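PDB 5WLH: LbaCas13a H328A (C2c2) from Lachnospiraceae bacterium NK4A179, which binds a CRISPR guide RNA and, once that guide pairs with a matching transcript, probably cleaves RNA as an RNA-guided nuclease. Local coordinates for residues A[666-671]-A[887-892]; A[662-667]-A[729-734]; A[277-282]-A[398-403]. All blocks are in the same frame, centred on the assembly; numbering follows the deposited sequence.

Interaction 1: residues A[666-671]-A[887-892]; sequences KDNVER and VKPYAG. With nucleotides of chain B.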
loop_
_atom_site.group_PDB
_atom_site.type_symbol
_atom_site.label_atom_id
_atom_site.label_comp_id
_atom_site.label_asym_id
_atom_site.label_seq_id
_atom_site.Cartn_x
_atom_site.Cartn_y
_atom_site.Cartn_z
ATOM N N LYS A 666 33.528 -8.902 6.627
ATOM C CA LYS A 666 33.885 -10.177 7.251
ATOM C C LYS A 666 32.652 -10.983 7.624
ATOM O O LYS A 666 32.689 -12.220 7.602
ATOM C CB LYS A 666 34.750 -9.942 8.495
ATOM C CG LYS A 666 34.059 -9.177 9.620
ATOM C CD LYS A 666 35.002 -8.843 10.773
ATOM C CE LYS A 666 34.420 -7.749 11.673
ATOM N NZ LYS A 666 35.296 -7.431 12.838
ATOM N N ASP A 667 31.561 -10.309 7.993
ATOM C CA ASP A 667 30.313 -10.973 8.331
ATOM C C ASP A 667 29.200 -10.397 7.481
ATOM O O ASP A 667 29.167 -9.190 7.229
ATOM C CB ASP A 667 29.964 -10.808 9.813
ATOM C CG ASP A 667 31.091 -11.244 10.722
ATOM O OD1 ASP A 667 31.656 -12.332 10.474
ATOM O OD2 ASP A 667 31.410 -10.501 11.669
ATOM N N ASN A 668 28.300 -11.262 7.026
ATOM C CA ASN A 668 27.107 -10.766 6.353
ATOM C C ASN A 668 26.272 -9.975 7.352
ATOM O O ASN A 668 26.096 -10.392 8.499
ATOM C CB ASN A 668 26.308 -11.928 5.768
ATOM C CG ASN A 668 26.956 -12.496 4.516
ATOM O OD1 ASN A 668 27.697 -11.796 3.818
ATOM N ND2 ASN A 668 26.684 -13.764 4.229
ATOM N N VAL A 669 25.785 -8.815 6.920
ATOM C CA VAL A 669 25.051 -7.889 7.775
ATOM C C VAL A 669 23.577 -7.947 7.391
ATOM O O VAL A 669 23.229 -7.757 6.220
ATOM C CB VAL A 669 25.602 -6.460 7.651
ATOM C CG1 VAL A 669 24.802 -5.505 8.517
ATOM C CG2 VAL A 669 27.088 -6.438 8.023
ATOM N N GLU A 670 22.727 -8.261 8.363
ATOM C CA GLU A 670 21.277 -8.218 8.193
ATOM C C GLU A 670 20.781 -6.846 8.633
ATOM O O GLU A 670 20.821 -6.519 9.821
ATOM C CB GLU A 670 20.619 -9.319 9.013
ATOM C CG GLU A 670 19.143 -9.490 8.764
ATOM C CD GLU A 670 18.624 -10.758 9.415
ATOM O OE1 GLU A 670 19.433 -11.420 10.100
ATOM O OE2 GLU A 670 17.430 -11.099 9.244
ATOM N N ARG A 671 20.329 -6.039 7.682
ATOM C CA ARG A 671 19.856 -4.710 8.012
ATOM C C ARG A 671 18.471 -4.744 8.628
ATOM O O ARG A 671 17.610 -5.525 8.216
ATOM C CB ARG A 671 19.817 -3.837 6.774
ATOM C CG ARG A 671 21.168 -3.418 6.340
ATOM C CD ARG A 671 21.021 -2.420 5.243
ATOM N NE ARG A 671 22.191 -2.446 4.393
ATOM C CZ ARG A 671 22.279 -1.768 3.263
ATOM N NH1 ARG A 671 21.259 -0.997 2.887
ATOM N NH2 ARG A 671 23.380 -1.854 2.526
ATOM N N VAL A 887 38.551 -13.063 4.999
ATOM C CA VAL A 887 37.148 -13.162 5.385
ATOM C C VAL A 887 36.488 -14.303 4.619
ATOM O O VAL A 887 36.870 -14.620 3.489
ATOM C CB VAL A 887 36.397 -11.832 5.135
ATOM C CG1 VAL A 887 37.107 -10.671 5.817
ATOM C CG2 VAL A 887 36.267 -11.564 3.649
ATOM N N LYS A 888 35.487 -14.930 5.250
ATOM C CA LYS A 888 34.689 -15.981 4.614
ATOM C C LYS A 888 33.231 -15.858 5.054
ATOM O O LYS A 888 32.683 -16.758 5.692
ATOM C CB LYS A 888 35.239 -17.366 4.961
ATOM C CG LYS A 888 36.699 -17.592 4.603
ATOM C CD LYS A 888 36.897 -17.795 3.106
ATOM C CE LYS A 888 38.354 -17.541 2.710
ATOM N NZ LYS A 888 38.513 -17.271 1.253
ATOM N N PRO A 889 32.560 -14.752 4.710
ATOM C CA PRO A 889 31.195 -14.546 5.226
ATOM C C PRO A 889 30.172 -15.569 4.739
ATOM O O PRO A 889 29.171 -15.782 5.430
ATOM C CB PRO A 889 30.846 -13.124 4.751
ATOM C CG PRO A 889 31.745 -12.874 3.583
ATOM C CD PRO A 889 33.017 -13.615 3.888
ATOM N N TYR A 890 30.377 -16.216 3.593
ATOM C CA TYR A 890 29.346 -17.078 3.020
ATOM C C TYR A 890 29.530 -18.550 3.349
ATOM O O TYR A 890 28.743 -19.372 2.875
ATOM C CB TYR A 890 29.284 -16.893 1.497
ATOM C CG TYR A 890 28.705 -15.554 1.131
ATOM C CD1 TYR A 890 27.324 -15.362 1.066
ATOM C CD2 TYR A 890 29.534 -14.474 0.892
ATOM C CE1 TYR A 890 26.797 -14.120 0.757
ATOM C CE2 TYR A 890 29.024 -13.243 0.578
ATOM C CZ TYR A 890 27.663 -13.062 0.511
ATOM O OH TYR A 890 27.185 -11.810 0.191
ATOM N N ALA A 891 30.520 -18.896 4.177
ATOM C CA ALA A 891 30.850 -20.305 4.399
ATOM C C ALA A 891 29.622 -21.130 4.792
ATOM O O ALA A 891 29.315 -22.147 4.156
ATOM C CB ALA A 891 31.947 -20.412 5.461
ATOM N N GLY A 892 28.892 -20.694 5.821
ATOM C CA GLY A 892 27.762 -21.482 6.290
ATOM C C GLY A 892 26.585 -21.462 5.331
ATOM O O GLY A 892 25.918 -22.480 5.120
ATOM P P U B 35 22.189 -0.091 -0.562
ATOM O OP1 U B 35 21.241 -0.932 0.203
ATOM O OP2 U B 35 23.604 -0.233 -0.141
ATOM O "O5'" U B 35 22.082 -0.379 -2.114
ATOM C "C5'" U B 35 22.695 -1.506 -2.699
ATOM C "C4'" U B 35 22.519 -1.445 -4.188
ATOM O "O4'" U B 35 21.111 -1.500 -4.512
ATOM C "C3'" U B 35 22.988 -0.150 -4.821
ATOM O "O3'" U B 35 24.381 -0.170 -5.031
ATOM C "C2'" U B 35 22.174 -0.084 -6.105
ATOM O "O2'" U B 35 22.782 -0.858 -7.125
ATOM C "C1'" U B 35 20.856 -0.756 -5.680
ATOM N N1 U B 35 19.815 0.250 -5.380
ATOM C C2 U B 35 19.124 0.738 -6.466
ATOM O O2 U B 35 19.318 0.353 -7.604
ATOM N N3 U B 35 18.182 1.678 -6.170
ATOM C C4 U B 35 17.885 2.190 -4.925
ATOM O O4 U B 35 17.013 3.056 -4.847
ATOM C C5 U B 35 18.648 1.646 -3.849
ATOM C C6 U B 35 19.570 0.710 -4.104
ATOM P P A B 34 18.046 1.235 3.570
ATOM O OP1 A B 34 18.479 -0.170 3.814
ATOM O OP2 A B 34 18.393 2.328 4.551
ATOM O "O5'" A B 34 18.440 1.781 2.138
ATOM C "C5'" A B 34 18.437 0.930 1.000
ATOM C "C4'" A B 34 19.366 1.434 -0.080
ATOM O "O4'" A B 34 18.770 2.574 -0.766
ATOM C "C3'" A B 34 20.750 1.892 0.413
ATOM O "O3'" A B 34 21.750 1.453 -0.496
ATOM C "C2'" A B 34 20.655 3.418 0.334
ATOM O "O2'" A B 34 21.888 4.079 0.141
ATOM C "C1'" A B 34 19.729 3.606 -0.866
ATOM N N9 A B 34 19.081 4.922 -0.906
ATOM C C8 A B 34 18.195 5.523 -0.052
ATOM N N7 A B 34 17.877 6.749 -0.407
ATOM C C5 A B 34 18.615 6.978 -1.558
ATOM C C6 A B 34 18.737 8.079 -2.424
ATOM N N6 A B 34 18.089 9.239 -2.272
ATOM N N1 A B 34 19.569 7.961 -3.483
ATOM C C2 A B 34 20.235 6.810 -3.653
ATOM N N3 A B 34 20.201 5.707 -2.905
ATOM C C4 A B 34 19.360 5.859 -1.870
HETATM O O HOH W 1 34.639 -13.976 7.795
HETATM O O HOH W 2 28.623 -14.079 7.491
#
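Lys666 and Asp667 open the irregular loop 666-671 alongside Val887 and Pro889, with the CA atoms of Lys666 and Val887 4.8 Å apart, where 887-892 passes through a type I turn (Lys888 to Ala891). Two waters join the backbones. Water 1 donates to Lys666 O at 2.6 Å and accepts from Lys888 N; water 2 accepts from Asn668 N and donates to Pro889 O. Proline suits this turn because its ring holds phi where the turn needs it, and its CB packs on Lys666 O at 3.5 Å. Val887, compact and buried against Thr636, presses its CG1 branch on Lys666 CB at 3.6 Å. The CG of Lys666 lies between backbone N and carbonyl carbon (chi1 63°), which turns the rest of the chain away from the valine. Asn668 crosses Pro889 and Tyr890 at about a right angle. Its flat amide is small enough to sit between Pro889 CB and the Tyr890 ring: ND2 stands 3.5 Å above one ring face, toward the rim, the two planes 64° apart, while OD1 lies near both partners. At the far end of the loop, Arg671 meets the RNA edge-on. Its NH1 bonds U35 OP1 of chain B at 2.7 Å and A34 OP1 of chain B at 3.0 Å, and NH2 reaches U35 OP2 of chain B at 3.1 Å, almost straight (179°). The protein contact thus relies on shape and bridging water, while the guanidinium charge goes to phosphates, consistent with binding largely independent of base identity.

Interaction 2: residues A[662-667]-A[729-734]; sequences IDLYKD and YNAFLN. With nucleotides of chain B.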
loop_
_atom_site.group_PDB
_atom_site.type_symbol
_atom_site.label_atom_id
_atom_site.label_comp_id
_atom_site.label_asym_id
_atom_site.label_seq_id
_atom_site.Cartn_x
_atom_site.Cartn_y
_atom_site.Cartn_z
ATOM N N ILE A 662 37.843 -5.393 5.481
ATOM C CA ILE A 662 37.679 -6.560 6.335
ATOM C C ILE A 662 36.630 -6.285 7.403
ATOM O O ILE A 662 35.777 -7.132 7.682
ATOM C CB ILE A 662 39.033 -6.971 6.949
ATOM C CG1 ILE A 662 39.982 -7.435 5.843
ATOM C CG2 ILE A 662 38.839 -8.068 7.978
ATOM C CD1 ILE A 662 41.417 -7.611 6.309
ATOM N N ASP A 663 36.663 -5.090 8.005
ATOM C CA ASP A 663 35.661 -4.738 9.011
ATOM C C ASP A 663 34.249 -4.812 8.445
ATOM O O ASP A 663 33.337 -5.332 9.099
ATOM C CB ASP A 663 35.905 -3.327 9.533
ATOM C CG ASP A 663 37.114 -3.229 10.438
ATOM O OD1 ASP A 663 37.704 -4.274 10.808
ATOM O OD2 ASP A 663 37.466 -2.083 10.770
ATOM N N LEU A 664 34.046 -4.288 7.235
ATOM C CA LEU A 664 32.693 -4.171 6.700
ATOM C C LEU A 664 32.142 -5.501 6.208
ATOM O O LEU A 664 30.938 -5.747 6.329
ATOM C CB LEU A 664 32.655 -3.148 5.563
ATOM C CG LEU A 664 32.982 -1.696 5.956
ATOM C CD1 LEU A 664 32.645 -0.743 4.831
ATOM C CD2 LEU A 664 32.267 -1.273 7.248
ATOM N N TYR A 665 32.991 -6.376 5.667
ATOM C CA TYR A 665 32.500 -7.502 4.890
ATOM C C TYR A 665 32.877 -8.864 5.460
ATOM O O TYR A 665 32.542 -9.885 4.844
ATOM C CB TYR A 665 32.984 -7.364 3.444
ATOM C CG TYR A 665 32.578 -6.025 2.858
ATOM C CD1 TYR A 665 31.269 -5.561 2.994
ATOM C CD2 TYR A 665 33.492 -5.217 2.194
ATOM C CE1 TYR A 665 30.891 -4.330 2.478
ATOM C CE2 TYR A 665 33.119 -3.978 1.680
ATOM C CZ TYR A 665 31.821 -3.546 1.819
ATOM O OH TYR A 665 31.443 -2.318 1.312
ATOM N N LYS A 666 33.528 -8.902 6.627
ATOM C CA LYS A 666 33.885 -10.177 7.251
ATOM C C LYS A 666 32.652 -10.983 7.624
ATOM O O LYS A 666 32.689 -12.220 7.602
ATOM C CB LYS A 666 34.750 -9.942 8.495
ATOM C CG LYS A 666 34.059 -9.177 9.620
ATOM C CD LYS A 666 35.002 -8.843 10.773
ATOM C CE LYS A 666 34.420 -7.749 11.673
ATOM N NZ LYS A 666 35.296 -7.431 12.838
ATOM N N ASP A 667 31.561 -10.309 7.993
ATOM C CA ASP A 667 30.313 -10.973 8.331
ATOM C C ASP A 667 29.200 -10.397 7.481
ATOM O O ASP A 667 29.167 -9.190 7.229
ATOM C CB ASP A 667 29.964 -10.808 9.813
ATOM C CG ASP A 667 31.091 -11.244 10.722
ATOM O OD1 ASP A 667 31.656 -12.332 10.474
ATOM O OD2 ASP A 667 31.410 -10.501 11.669
ATOM N N TYR A 729 25.969 1.269 7.202
ATOM C CA TYR A 729 25.159 0.065 7.313
ATOM C C TYR A 729 25.937 -1.090 7.932
ATOM O O TYR A 729 25.381 -1.846 8.737
ATOM C CB TYR A 729 24.614 -0.331 5.939
ATOM C CG TYR A 729 23.586 0.654 5.425
ATOM C CD1 TYR A 729 22.368 0.816 6.085
ATOM C CD2 TYR A 729 23.833 1.411 4.291
ATOM C CE1 TYR A 729 21.420 1.723 5.628
ATOM C CE2 TYR A 729 22.900 2.304 3.824
ATOM C CZ TYR A 729 21.693 2.451 4.498
ATOM O OH TYR A 729 20.770 3.355 4.036
ATOM N N ASN A 730 27.221 -1.228 7.598
ATOM C CA ASN A 730 27.940 -2.458 7.895
ATOM C C ASN A 730 28.802 -2.397 9.153
ATOM O O ASN A 730 29.310 -3.443 9.589
ATOM C CB ASN A 730 28.797 -2.841 6.689
ATOM C CG ASN A 730 27.953 -3.179 5.473
ATOM O OD1 ASN A 730 27.385 -4.256 5.396
ATOM N ND2 ASN A 730 27.869 -2.253 4.523
ATOM N N ALA A 731 28.957 -1.228 9.762
ATOM C CA ALA A 731 29.742 -1.109 10.982
ATOM C C ALA A 731 29.055 -0.220 12.010
ATOM O O ALA A 731 28.991 -0.557 13.196
ATOM C CB ALA A 731 31.131 -0.545 10.652
ATOM N N PHE A 732 28.531 0.918 11.556
ATOM C CA PHE A 732 28.059 1.947 12.472
ATOM C C PHE A 732 26.808 1.509 13.220
ATOM O O PHE A 732 26.744 1.597 14.450
ATOM C CB PHE A 732 27.813 3.237 11.684
ATOM C CG PHE A 732 26.982 4.260 12.401
ATOM C CD1 PHE A 732 27.502 4.992 13.462
ATOM C CD2 PHE A 732 25.685 4.521 11.987
ATOM C CE1 PHE A 732 26.738 5.946 14.102
ATOM C CE2 PHE A 732 24.921 5.479 12.625
ATOM C CZ PHE A 732 25.447 6.192 13.682
ATOM N N LEU A 733 25.790 1.041 12.498
ATOM C CA LEU A 733 24.489 0.869 13.135
ATOM C C LEU A 733 24.499 -0.204 14.222
ATOM O O LEU A 733 23.738 -0.100 15.184
ATOM C CB LEU A 733 23.421 0.550 12.077
ATOM C CG LEU A 733 22.988 1.694 11.162
ATOM C CD1 LEU A 733 22.070 1.147 10.062
ATOM C CD2 LEU A 733 22.306 2.806 11.946
ATOM N N ASN A 734 25.353 -1.226 14.108
ATOM C CA ASN A 734 25.402 -2.302 15.093
ATOM C C ASN A 734 26.491 -2.119 16.138
ATOM O O ASN A 734 26.677 -3.006 16.979
ATOM C CB ASN A 734 25.606 -3.648 14.395
ATOM C CG ASN A 734 24.543 -3.925 13.363
ATOM O OD1 ASN A 734 23.384 -3.549 13.535
ATOM N ND2 ASN A 734 24.935 -4.561 12.269
ATOM P P A B 34 18.046 1.235 3.570
ATOM O OP1 A B 34 18.479 -0.170 3.814
ATOM O OP2 A B 34 18.393 2.328 4.551
ATOM O "O5'" A B 34 18.440 1.781 2.138
ATOM C "C5'" A B 34 18.437 0.930 1.000
ATOM C "C4'" A B 34 19.366 1.434 -0.080
ATOM O "O4'" A B 34 18.770 2.574 -0.766
ATOM C "C3'" A B 34 20.750 1.892 0.413
ATOM O "O3'" A B 34 21.750 1.453 -0.496
ATOM C "C2'" A B 34 20.655 3.418 0.334
ATOM O "O2'" A B 34 21.888 4.079 0.141
ATOM C "C1'" A B 34 19.729 3.606 -0.866
ATOM N N9 A B 34 19.081 4.922 -0.906
ATOM C C8 A B 34 18.195 5.523 -0.052
ATOM N N7 A B 34 17.877 6.749 -0.407
ATOM C C5 A B 34 18.615 6.978 -1.558
ATOM C C6 A B 34 18.737 8.079 -2.424
ATOM N N6 A B 34 18.089 9.239 -2.272
ATOM N N1 A B 34 19.569 7.961 -3.483
ATOM C C2 A B 34 20.235 6.810 -3.653
ATOM N N3 A B 34 20.201 5.707 -2.905
ATOM C C4 A B 34 19.360 5.859 -1.870
HETATM O O HOH W 3 31.699 -4.123 10.755
#
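Leu664, on helix 654-665, packs against Asn730 and Ala731 of helix 709-732. With CG beside the backbone N (chi1 -64°) and chi2 near 180°, branch CD2 reaches Ala731 CB at 3.7 Å and Asn730 CB at 3.8 Å; the small alanine leaves room for it. Asn730 CB also lies against Leu664 O at 3.6 Å. Two carbonyls that cannot bond each other, Asp663 O and Asn730 O, are joined by water 3, which donates to Asp663 O at 2.6 Å and to Asn730 O at 2.7 Å. Further out, Glu726 ties both sides together: its backbone O takes Asn730 ND2, and its OE2 bonds Tyr665 OH. The Tyr665 ring in turn carries Leu664 CB over its centre. Beside this packing, Tyr729 OH donates to A34 OP2 of chain B at 2.6 Å, with that oxygen near the ring plane, and it is also bonded to Phe678 N. A leucine in place of Tyr729 would probably cost that phosphate oxygen this donor, Phe678 N this acceptor and Arg671 its cation-pi ring. A wider, pi-type turn at 729-732 lies beside helix 654-665, and Tyr729, with Arg671, contributes to a phosphate site for the bound RNA in an all-helical region.

Interaction 3: residues A[277-282]-A[398-403]; sequences KEAFKK and KMLNMF. With nucleotides of chain B.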
loop_
_atom_site.group_PDB
_atom_site.type_symbol
_atom_site.label_atom_id
_atom_site.label_comp_id
_atom_site.label_asym_id
_atom_site.label_seq_id
_atom_site.Cartn_x
_atom_site.Cartn_y
_atom_site.Cartn_z
ATOM N N LYS A 277 -27.911 -7.736 13.558
ATOM C CA LYS A 277 -26.681 -8.373 13.098
ATOM C C LYS A 277 -26.840 -9.889 13.042
ATOM O O LYS A 277 -26.433 -10.539 12.063
ATOM C CB LYS A 277 -25.540 -7.989 14.037
ATOM C CG LYS A 277 -24.178 -8.537 13.618
ATOM C CD LYS A 277 -23.750 -7.971 12.290
ATOM C CE LYS A 277 -22.226 -7.835 12.220
ATOM N NZ LYS A 277 -21.675 -6.799 13.145
ATOM N N GLU A 278 -27.429 -10.471 14.085
ATOM C CA GLU A 278 -27.722 -11.906 14.051
ATOM C C GLU A 278 -28.604 -12.256 12.861
ATOM O O GLU A 278 -28.458 -13.326 12.263
ATOM C CB GLU A 278 -28.387 -12.342 15.356
ATOM C CG GLU A 278 -27.472 -12.366 16.579
ATOM C CD GLU A 278 -26.546 -13.583 16.648
ATOM O OE1 GLU A 278 -26.552 -14.424 15.727
ATOM O OE2 GLU A 278 -25.803 -13.699 17.650
ATOM N N ALA A 279 -29.536 -11.369 12.502
ATOM C CA ALA A 279 -30.397 -11.652 11.365
ATOM C C ALA A 279 -29.587 -11.687 10.083
ATOM O O ALA A 279 -29.829 -12.527 9.208
ATOM C CB ALA A 279 -31.516 -10.610 11.245
ATOM N N PHE A 280 -28.607 -10.790 9.964
ATOM C CA PHE A 280 -27.780 -10.786 8.769
ATOM C C PHE A 280 -26.853 -11.993 8.747
ATOM O O PHE A 280 -26.593 -12.558 7.683
ATOM C CB PHE A 280 -26.966 -9.493 8.680
ATOM C CG PHE A 280 -26.136 -9.419 7.436
ATOM C CD1 PHE A 280 -26.734 -9.204 6.206
ATOM C CD2 PHE A 280 -24.771 -9.644 7.484
ATOM C CE1 PHE A 280 -25.992 -9.169 5.046
ATOM C CE2 PHE A 280 -24.020 -9.613 6.315
ATOM C CZ PHE A 280 -24.622 -9.371 5.104
ATOM N N LYS A 281 -26.337 -12.392 9.910
ATOM C CA LYS A 281 -25.578 -13.639 9.990
ATOM C C LYS A 281 -26.384 -14.805 9.433
ATOM O O LYS A 281 -25.851 -15.668 8.715
ATOM C CB LYS A 281 -25.188 -13.898 11.445
ATOM C CG LYS A 281 -24.464 -15.202 11.664
ATOM C CD LYS A 281 -23.384 -14.994 12.709
ATOM C CE LYS A 281 -23.910 -15.192 14.097
ATOM N NZ LYS A 281 -24.277 -16.612 14.296
ATOM N N LYS A 282 -27.686 -14.831 9.724
ATOM C CA LYS A 282 -28.536 -15.875 9.173
ATOM C C LYS A 282 -28.697 -15.708 7.670
ATOM O O LYS A 282 -28.698 -16.698 6.934
ATOM C CB LYS A 282 -29.901 -15.887 9.870
ATOM C CG LYS A 282 -30.866 -16.893 9.228
ATOM C CD LYS A 282 -32.032 -17.227 10.143
ATOM C CE LYS A 282 -33.065 -18.076 9.407
ATOM N NZ LYS A 282 -34.027 -17.227 8.652
ATOM N N LYS A 398 -38.137 -9.587 10.294
ATOM C CA LYS A 398 -38.206 -8.135 10.442
ATOM C C LYS A 398 -36.844 -7.547 10.775
ATOM O O LYS A 398 -36.511 -6.452 10.317
ATOM C CB LYS A 398 -39.205 -7.760 11.535
ATOM C CG LYS A 398 -40.590 -8.376 11.347
ATOM C CD LYS A 398 -41.694 -7.328 11.404
ATOM C CE LYS A 398 -42.916 -7.749 10.585
ATOM N NZ LYS A 398 -42.671 -7.694 9.107
ATOM N N MET A 399 -36.053 -8.248 11.591
ATOM C CA MET A 399 -34.762 -7.699 11.986
ATOM C C MET A 399 -33.785 -7.672 10.816
ATOM O O MET A 399 -32.864 -6.843 10.803
ATOM C CB MET A 399 -34.189 -8.486 13.161
ATOM C CG MET A 399 -34.941 -8.240 14.480
ATOM S SD MET A 399 -35.436 -6.514 14.744
ATOM C CE MET A 399 -34.251 -5.998 16.000
ATOM N N LEU A 400 -33.972 -8.556 9.833
ATOM C CA LEU A 400 -33.129 -8.521 8.642
ATOM C C LEU A 400 -33.495 -7.345 7.743
ATOM O O LEU A 400 -32.613 -6.691 7.183
ATOM C CB LEU A 400 -33.225 -9.841 7.877
ATOM C CG LEU A 400 -32.365 -9.915 6.615
ATOM C CD1 LEU A 400 -30.901 -9.682 6.967
ATOM C CD2 LEU A 400 -32.542 -11.254 5.903
ATOM N N ASN A 401 -34.787 -7.057 7.587
ATOM C CA ASN A 401 -35.181 -5.866 6.850
ATOM C C ASN A 401 -34.626 -4.612 7.508
ATOM O O ASN A 401 -34.167 -3.695 6.822
ATOM C CB ASN A 401 -36.701 -5.786 6.750
ATOM C CG ASN A 401 -37.299 -6.945 5.965
ATOM O OD1 ASN A 401 -36.757 -7.360 4.932
ATOM N ND2 ASN A 401 -38.422 -7.475 6.454
ATOM N N MET A 402 -34.663 -4.561 8.839
ATOM C CA MET A 402 -34.133 -3.411 9.553
ATOM C C MET A 402 -32.618 -3.343 9.423
ATOM O O MET A 402 -32.056 -2.250 9.302
ATOM C CB MET A 402 -34.535 -3.460 11.026
ATOM C CG MET A 402 -36.007 -3.140 11.300
ATOM S SD MET A 402 -36.481 -1.513 10.674
ATOM C CE MET A 402 -35.422 -0.481 11.649
ATOM N N PHE A 403 -31.934 -4.494 9.460
ATOM C CA PHE A 403 -30.490 -4.464 9.240
ATOM C C PHE A 403 -30.176 -3.808 7.906
ATOM O O PHE A 403 -29.292 -2.955 7.809
ATOM C CB PHE A 403 -29.898 -5.874 9.283
ATOM C CG PHE A 403 -28.405 -5.887 9.117
ATOM C CD1 PHE A 403 -27.583 -5.632 10.204
ATOM C CD2 PHE A 403 -27.827 -6.094 7.867
ATOM C CE1 PHE A 403 -26.203 -5.604 10.051
ATOM C CE2 PHE A 403 -26.444 -6.073 7.707
ATOM C CZ PHE A 403 -25.634 -5.838 8.804
ATOM P P C B 12 -19.727 -4.319 15.323
ATOM O OP1 C B 12 -20.298 -5.601 15.837
ATOM O OP2 C B 12 -20.479 -3.422 14.407
ATOM O "O5'" C B 12 -19.236 -3.434 16.545
ATOM C "C5'" C B 12 -18.552 -4.033 17.629
ATOM C "C4'" C B 12 -18.181 -2.996 18.651
ATOM O "O4'" C B 12 -17.190 -2.098 18.092
ATOM C "C3'" C B 12 -19.310 -2.058 19.066
ATOM O "O3'" C B 12 -20.223 -2.624 19.997
ATOM C "C2'" C B 12 -18.541 -0.873 19.607
ATOM O "O2'" C B 12 -17.982 -1.196 20.865
ATOM C "C1'" C B 12 -17.408 -0.783 18.594
ATOM N N1 C B 12 -17.791 0.121 17.488
ATOM C C2 C B 12 -17.668 1.486 17.760
ATOM O O2 C B 12 -17.224 1.858 18.859
ATOM N N3 C B 12 -18.007 2.366 16.809
ATOM C C4 C B 12 -18.484 1.924 15.643
ATOM N N4 C B 12 -18.818 2.863 14.752
ATOM C C5 C B 12 -18.649 0.531 15.325
ATOM C C6 C B 12 -18.308 -0.330 16.298
#
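Lys277, within helix 268-287, meets Phe403 of helix 398-417; the two short segments cross at -99°, their axes 7.9 Å apart. The aliphatic part of this lysine skirts the Phe403 ring, CD lying 4.1 Å from CE1, before bends in the chain bring NZ to 3.3 Å from C12 OP1 of chain B. NZ also makes a weak hydrogen bond to Thr261 O. A long side chain suits this place because its carbons can pass alongside the aromatic ring while its charge lies near a phosphate. Ala279 occupies the crossing itself. Its CB touches the Leu400 backbone N at 3.5 Å and rests against the CB atoms of Met399 and Leu400, and a methyl group is small enough to let the backbones come this near; the tail of Met399 leads off to Ala275 and Glu276. Phe280 comes next: with CG anti to the backbone N (chi1 -178°), its ring lies against Phe403, CG 3.4 Å from Phe403 CE2. Its CB sits over one face of Phe403 in a CH-pi contact, 3.6 Å from the ring centroid. The two rings are nearly parallel, at 21°, but slid apart with centroids 4.8 Å distant, so they barely overlap. Leu400 CD1 closes the edge of the Phe280 ring, 4.3 Å from its CD1, and Tyr443 and Ile444 of helix 429-458 add to the same apolar cluster. Near-perpendicular helices meeting through alanine, leucine and phenylalanine, with a lysine turned to the RNA backbone, are consistent with the helical guide-recognition lobe of Cas13a enzymes.

Interactions 1 and 2 are neighbours, their centres about 10 Å apart, and both start from the chain around Lys666 and Asp667 where helix 654-665 gives way to loop. They touch directly, Pro889 CG lying 3.3 Å from Tyr665 O, and Arg671 of one makes a cation-pi contact with Tyr729 of the other. Both are partly buried and use bridging waters, and their side chains bond phosphates of A34 of chain B, and in interaction 1 also of U35 of chain B. Interaction 3 lies about 60 Å away between centres, across the middle of the chain. It is a buried helix-helix contact of apolar and aromatic groups, without bridging water, and approaches the RNA through a lysine.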